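Local coordinates for protein racemase (Pseudovibrio sp. JE062, PDB 3NZG) that is a putative racemase of the enolase superfamily, pairing an enolase-type N-terminal domain with a magnesium-binding barrel domain, its precise role not established, at residues 180-185 with 211-216; 261-266 with 284-289. One frame throughout, in Å; residues are numbered along the deposited sequence.

Interaction 1 of 2, residues 180-185 with 211-216; sequences VPIKAD and DYLYRF. With MG (magnesium ion), chain Q.
Val180 and Tyr212 bring their CA atoms within 5.2 Å of each other, where two loops leave the C-terminal ends of parallel neighbouring strands. The strand pairing runs out in one last bond, Val180 N to Asp211 O (3.0 Å, 154° at the hydrogen). Beyond it, 180-185 folds into a type I turn from Pro181 to Ala184, and Arg215 reaches into that turn. Bent at chi3 (-72°), its chain brings the guanidinium end-on to one acceptor: Arg215 NH2 to Ala184 O is 2.8 Å and Arg215 NH1 to Ala184 O 3.2 Å, with the oxygen in the guanidinium plane. Val180 CG1 lies over one face of that group, near its rim. A water accepts from NH1 and lies close to Val180 O and Tyr212 O, bridging both loops. Ile182 and Leu213 cross at about a right angle, CG1 of Ile182 coming 3.4 Å from CD1 of Leu213, a tight contact. Asp211 divides its carboxylate: OD2 binds magnesium at 2.2 Å, while OD1 accepts from Leu213 N in an Asx turn, which helps fix the metal ligand's orientation. Helix 188-202 covers Val180 and Tyr212, helix 219-228 packs against Tyr212 and Phe216, and strand 237-238 continues the sheet beyond 207-211.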
loop_
_atom_site.group_PDB
_atom_site.type_symbol
_atom_site.label_atom_id
_atom_site.label_comp_id
_atom_site.label_asym_id
_atom_site.label_seq_id
_atom_site.Cartn_x
_atom_site.Cartn_y
_atom_site.Cartn_z
ATOM N N VAL D 180 -3.817 11.752 -36.250
ATOM C CA VAL D 180 -2.981 10.858 -37.034
ATOM C C VAL D 180 -4.043 10.029 -37.757
ATOM O O VAL D 180 -4.806 9.301 -37.124
ATOM C CB VAL D 180 -2.125 9.933 -36.154
ATOM C CG1 VAL D 180 -1.459 8.870 -37.017
ATOM C CG2 VAL D 180 -1.066 10.746 -35.422
ATOM N N PRO D 181 -4.126 10.150 -39.093
ATOM C CA PRO D 181 -5.128 9.391 -39.854
ATOM C C PRO D 181 -5.195 7.897 -39.502
ATOM O O PRO D 181 -4.176 7.207 -39.459
ATOM C CB PRO D 181 -4.735 9.660 -41.313
ATOM C CG PRO D 181 -3.263 9.966 -41.232
ATOM C CD PRO D 181 -3.170 10.818 -39.991
ATOM N N ILE D 182 -6.408 7.411 -39.257
ATOM C CA ILE D 182 -6.633 6.015 -38.884
ATOM C C ILE D 182 -5.919 4.968 -39.734
ATOM O O ILE D 182 -5.084 4.207 -39.238
ATOM C CB ILE D 182 -8.120 5.666 -38.923
ATOM C CG1 ILE D 182 -8.898 6.589 -37.993
ATOM C CG2 ILE D 182 -8.312 4.211 -38.515
ATOM C CD1 ILE D 182 -10.394 6.443 -38.127
ATOM N N LYS D 183 -6.268 4.919 -41.013
ATOM C CA LYS D 183 -5.683 3.943 -41.914
ATOM C C LYS D 183 -4.253 4.232 -42.325
ATOM O O LYS D 183 -3.680 3.502 -43.130
ATOM C CB LYS D 183 -6.566 3.792 -43.149
ATOM C CG LYS D 183 -7.885 3.102 -42.858
ATOM C CD LYS D 183 -8.793 3.113 -44.080
ATOM C CE LYS D 183 -10.027 2.254 -43.853
ATOM N NZ LYS D 183 -10.924 2.290 -45.042
ATOM N N ALA D 184 -3.669 5.296 -41.790
ATOM C CA ALA D 184 -2.283 5.606 -42.116
ATOM C C ALA D 184 -1.465 4.494 -41.482
ATOM O O ALA D 184 -1.710 4.121 -40.333
ATOM C CB ALA D 184 -1.881 6.942 -41.523
ATOM N N ASP D 185 -0.502 3.960 -42.223
ATOM C CA ASP D 185 0.331 2.884 -41.704
ATOM C C ASP D 185 1.714 3.388 -41.332
ATOM O O ASP D 185 2.686 2.632 -41.367
ATOM C CB ASP D 185 0.465 1.772 -42.745
ATOM C CG ASP D 185 1.000 2.279 -44.067
ATOM O OD1 ASP D 185 2.077 2.917 -44.071
ATOM O OD2 ASP D 185 0.340 2.041 -45.103
ATOM N N ASP D 211 -4.547 13.731 -31.448
ATOM C CA ASP D 211 -5.483 12.617 -31.337
ATOM C C ASP D 211 -4.881 11.479 -32.161
ATOM O O ASP D 211 -4.727 11.604 -33.379
ATOM C CB ASP D 211 -6.846 13.019 -31.912
ATOM C CG ASP D 211 -7.955 12.072 -31.509
ATOM O OD1 ASP D 211 -7.718 10.842 -31.469
ATOM O OD2 ASP D 211 -9.074 12.564 -31.241
ATOM N N TYR D 212 -4.535 10.376 -31.506
ATOM C CA TYR D 212 -3.928 9.254 -32.207
ATOM C C TYR D 212 -4.936 8.235 -32.734
ATOM O O TYR D 212 -4.558 7.233 -33.340
ATOM C CB TYR D 212 -2.890 8.577 -31.298
ATOM C CG TYR D 212 -1.731 9.489 -30.940
ATOM C CD1 TYR D 212 -0.563 9.498 -31.695
ATOM C CD2 TYR D 212 -1.821 10.375 -29.862
ATOM C CE1 TYR D 212 0.489 10.366 -31.389
ATOM C CE2 TYR D 212 -0.775 11.248 -29.548
ATOM C CZ TYR D 212 0.375 11.237 -30.320
ATOM O OH TYR D 212 1.402 12.102 -30.034
ATOM N N LEU D 213 -6.217 8.496 -32.507
ATOM C CA LEU D 213 -7.282 7.620 -32.984
ATOM C C LEU D 213 -7.103 6.126 -32.693
ATOM O O LEU D 213 -7.282 5.278 -33.576
ATOM C CB LEU D 213 -7.499 7.851 -34.492
ATOM C CG LEU D 213 -8.045 9.252 -34.807
ATOM C CD1 LEU D 213 -8.148 9.470 -36.311
ATOM C CD2 LEU D 213 -9.408 9.418 -34.151
ATOM N N TYR D 214 -6.739 5.819 -31.450
ATOM C CA TYR D 214 -6.580 4.443 -30.987
ATOM C C TYR D 214 -5.788 3.525 -31.918
ATOM O O TYR D 214 -6.186 2.387 -32.149
ATOM C CB TYR D 214 -7.971 3.845 -30.740
ATOM C CG TYR D 214 -8.836 4.694 -29.822
ATOM C CD1 TYR D 214 -8.656 4.669 -28.441
ATOM C CD2 TYR D 214 -9.800 5.561 -30.340
ATOM C CE1 TYR D 214 -9.404 5.489 -27.596
ATOM C CE2 TYR D 214 -10.557 6.388 -29.502
ATOM C CZ TYR D 214 -10.346 6.345 -28.129
ATOM O OH TYR D 214 -11.058 7.167 -27.287
ATOM N N ARG D 215 -4.664 4.001 -32.441
ATOM C CA ARG D 215 -3.869 3.166 -33.337
ATOM C C ARG D 215 -2.862 2.265 -32.614
ATOM O O ARG D 215 -2.241 1.416 -33.242
ATOM C CB ARG D 215 -3.131 4.037 -34.370
ATOM C CG ARG D 215 -2.042 4.911 -33.788
ATOM C CD ARG D 215 -1.496 5.930 -34.793
ATOM N NE ARG D 215 -0.664 5.352 -35.851
ATOM C CZ ARG D 215 -1.109 4.992 -37.056
ATOM N NH1 ARG D 215 -2.389 5.138 -37.374
ATOM N NH2 ARG D 215 -0.263 4.502 -37.954
ATOM N N PHE D 216 -2.712 2.432 -31.300
ATOM C CA PHE D 216 -1.749 1.632 -30.535
ATOM C C PHE D 216 -2.358 0.650 -29.525
ATOM O O PHE D 216 -3.482 0.831 -29.055
ATOM C CB PHE D 216 -0.802 2.555 -29.767
ATOM C CG PHE D 216 -0.086 3.562 -30.625
ATOM C CD1 PHE D 216 0.880 3.163 -31.541
ATOM C CD2 PHE D 216 -0.345 4.921 -30.475
ATOM C CE1 PHE D 216 1.585 4.104 -32.291
ATOM C CE2 PHE D 216 0.350 5.868 -31.219
ATOM C CZ PHE D 216 1.319 5.458 -32.129
HETATM MG MG MG Q . -10.917 11.664 -30.325
HETATM O O HOH W 1 -4.407 6.746 -36.066
HETATM O O HOH W 2 -10.085 9.952 -30.677
#

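Interaction 2 of 2, residues 261-266 with 284-289; sequences CGAEMS and LQSDYN. With MG (magnesium ion), chain Q.
Glu264 and Gln285 meet at the C-terminal rim of the barrel domain, where parallel strands 261-262 and 283-284 give way to the loops that carry metal ligands in the enolase superfamily. Gly262 pairs with Leu284 in a parallel bridge, and Gln285 N donates to Gly262 O at 2.9 Å. One step on, a nearly straight CA-H...O contact runs from Glu264 CA to Gln285 O (3.5 Å, 170° at the hydrogen). The Gln285 side chain lies alongside Cys261 and Glu264, with OE1 3.6 Å from Cys261 CB; its NE2 donates to Glu238, another magnesium ligand, so this residue is a second-shell support for the site. With CG anti to the backbone N (chi1 158°) and the chain extended beyond it, Glu264 sends its carboxylate to the metal. OE2 binds magnesium, while OE1 accepts from a metal-bound water and probably has Tyr214 as a second polar neighbour.

Away from the metal, Ala263 CB touches Leu284 CD2, and both side chains touch Trp275 of helix 268-279. Further out, the type I turn from Ala263 to Ser266 is tied twice at Ala263 O, by Ser266 N and by Ser266 OG. A second water joins the loops, donating to Glu264 O and Ser266 O and accepting from Asp287 N at 3.0 Å.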
loop_
_atom_site.group_PDB
_atom_site.type_symbol
_atom_site.label_atom_id
_atom_site.label_comp_id
_atom_site.label_asym_id
_atom_site.label_seq_id
_atom_site.Cartn_x
_atom_site.Cartn_y
_atom_site.Cartn_z
ATOM N N CYS D 261 -4.768 11.479 -21.956
ATOM C CA CYS D 261 -6.217 11.619 -21.871
ATOM C C CYS D 261 -6.910 10.266 -21.833
ATOM O O CYS D 261 -6.334 9.248 -22.199
ATOM C CB CYS D 261 -6.765 12.372 -23.085
ATOM S SG CYS D 261 -5.931 13.904 -23.495
ATOM N N GLY D 262 -8.162 10.278 -21.402
ATOM C CA GLY D 262 -8.952 9.065 -21.382
ATOM C C GLY D 262 -10.431 9.383 -21.287
ATOM O O GLY D 262 -10.820 10.554 -21.149
ATOM N N ALA D 263 -11.253 8.341 -21.388
ATOM C CA ALA D 263 -12.701 8.454 -21.242
ATOM C C ALA D 263 -13.524 9.123 -22.344
ATOM O O ALA D 263 -14.723 9.361 -22.161
ATOM C CB ALA D 263 -13.016 9.104 -19.898
ATOM N N GLU D 264 -12.906 9.407 -23.485
ATOM C CA GLU D 264 -13.622 10.027 -24.600
ATOM C C GLU D 264 -14.925 9.284 -24.951
ATOM O O GLU D 264 -15.939 9.916 -25.234
ATOM C CB GLU D 264 -12.712 10.085 -25.834
ATOM C CG GLU D 264 -13.455 10.212 -27.157
ATOM C CD GLU D 264 -12.526 10.251 -28.358
ATOM O OE1 GLU D 264 -11.654 9.364 -28.476
ATOM O OE2 GLU D 264 -12.676 11.168 -29.192
HETATM N N MSE D 265 -14.902 7.953 -24.937
HETATM C CA MSE D 265 -16.101 7.173 -25.280
HETATM C C MSE D 265 -16.838 6.580 -24.073
HETATM O O MSE D 265 -17.756 5.781 -24.236
HETATM C CB MSE D 265 -15.735 6.032 -26.239
HETATM C CG MSE D 265 -15.062 6.460 -27.541
HETATM SE SE MSE D 265 -14.765 4.978 -28.787
HETATM C CE MSE D 265 -13.157 4.197 -28.007
ATOM N N SER D 266 -16.450 6.976 -22.868
ATOM C CA SER D 266 -17.060 6.435 -21.656
ATOM C C SER D 266 -18.413 7.049 -21.290
ATOM O O SER D 266 -18.838 8.048 -21.875
ATOM C CB SER D 266 -16.116 6.645 -20.478
ATOM O OG SER D 266 -16.105 8.017 -20.121
ATOM N N LEU D 284 -9.867 13.990 -18.548
ATOM C CA LEU D 284 -11.031 13.195 -18.942
ATOM C C LEU D 284 -11.749 13.861 -20.115
ATOM O O LEU D 284 -11.873 15.089 -20.166
ATOM C CB LEU D 284 -11.994 13.067 -17.771
ATOM C CG LEU D 284 -11.451 12.361 -16.528
ATOM C CD1 LEU D 284 -12.432 12.513 -15.387
ATOM C CD2 LEU D 284 -11.193 10.900 -16.849
ATOM N N GLN D 285 -12.240 13.049 -21.043
ATOM C CA GLN D 285 -12.919 13.578 -22.220
ATOM C C GLN D 285 -14.375 13.129 -22.379
ATOM O O GLN D 285 -14.907 13.113 -23.488
ATOM C CB GLN D 285 -12.111 13.221 -23.467
ATOM C CG GLN D 285 -10.679 13.758 -23.407
ATOM C CD GLN D 285 -9.878 13.495 -24.668
ATOM O OE1 GLN D 285 -9.707 12.348 -25.085
ATOM N NE2 GLN D 285 -9.379 14.566 -25.284
ATOM N N SER D 286 -15.004 12.768 -21.262
ATOM C CA SER D 286 -16.406 12.348 -21.244
ATOM C C SER D 286 -17.218 13.343 -22.099
ATOM O O SER D 286 -17.080 14.548 -21.938
ATOM C CB SER D 286 -16.925 12.351 -19.800
ATOM O OG SER D 286 -16.101 11.543 -18.958
ATOM N N ASP D 287 -18.064 12.825 -22.985
ATOM C CA ASP D 287 -18.873 13.649 -23.900
ATOM C C ASP D 287 -20.244 14.074 -23.355
ATOM O O ASP D 287 -20.943 13.286 -22.713
ATOM C CB ASP D 287 -19.072 12.875 -25.212
ATOM C CG ASP D 287 -19.682 13.721 -26.321
ATOM O OD1 ASP D 287 -20.545 14.586 -26.045
ATOM O OD2 ASP D 287 -19.304 13.497 -27.487
ATOM N N TYR D 288 -20.621 15.321 -23.631
ATOM C CA TYR D 288 -21.910 15.886 -23.212
ATOM C C TYR D 288 -23.093 14.995 -23.611
ATOM O O TYR D 288 -24.014 14.764 -22.825
ATOM C CB TYR D 288 -22.134 17.248 -23.879
ATOM C CG TYR D 288 -21.025 18.255 -23.692
ATOM C CD1 TYR D 288 -20.981 19.066 -22.563
ATOM C CD2 TYR D 288 -20.008 18.387 -24.639
ATOM C CE1 TYR D 288 -19.952 19.985 -22.377
ATOM C CE2 TYR D 288 -18.973 19.303 -24.462
ATOM C CZ TYR D 288 -18.951 20.095 -23.331
ATOM O OH TYR D 288 -17.919 20.980 -23.131
ATOM N N ASN D 289 -23.079 14.517 -24.850
ATOM C CA ASN D 289 -24.183 13.700 -25.341
ATOM C C ASN D 289 -24.035 12.194 -25.185
ATOM O O ASN D 289 -24.773 11.436 -25.819
ATOM C CB ASN D 289 -24.479 14.041 -26.809
ATOM C CG ASN D 289 -23.242 14.034 -27.674
ATOM O OD1 ASN D 289 -22.561 13.015 -27.795
ATOM N ND2 ASN D 289 -22.943 15.177 -28.288
HETATM MG MG MG Q . -10.917 11.664 -30.325
HETATM O O HOH W 3 -18.128 9.929 -23.738
HETATM O O HOH W 2 -10.085 9.952 -30.677
HETATM O O HOH W 4 -17.792 9.457 -18.118
#

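In the fold
The two contacts illustrate how a barrel of this family assembles a metal site from separate strand ends. Their centres lie 18 Å apart, yet both reach the same magnesium: interaction 1 supplies Asp211 and interaction 2 supplies Glu264, with Glu238, between them in sequence, as a further ligand. The metal-bound water that holds Glu264 OE1 also donates to Asp211 OD1, so it is shared. A direct link comes from Tyr214, whose OH lies 2.6 Å from Glu264 OE1, a probable hydrogen bond, while its CZ packs 3.5 Å from CE of Met265, a selenomethionine in the model. A glycerol about 3 Å from the Asp211 and Glu264 side chains probably came from the crystallisation liquor, though it may mark a pocket beside the magnesium.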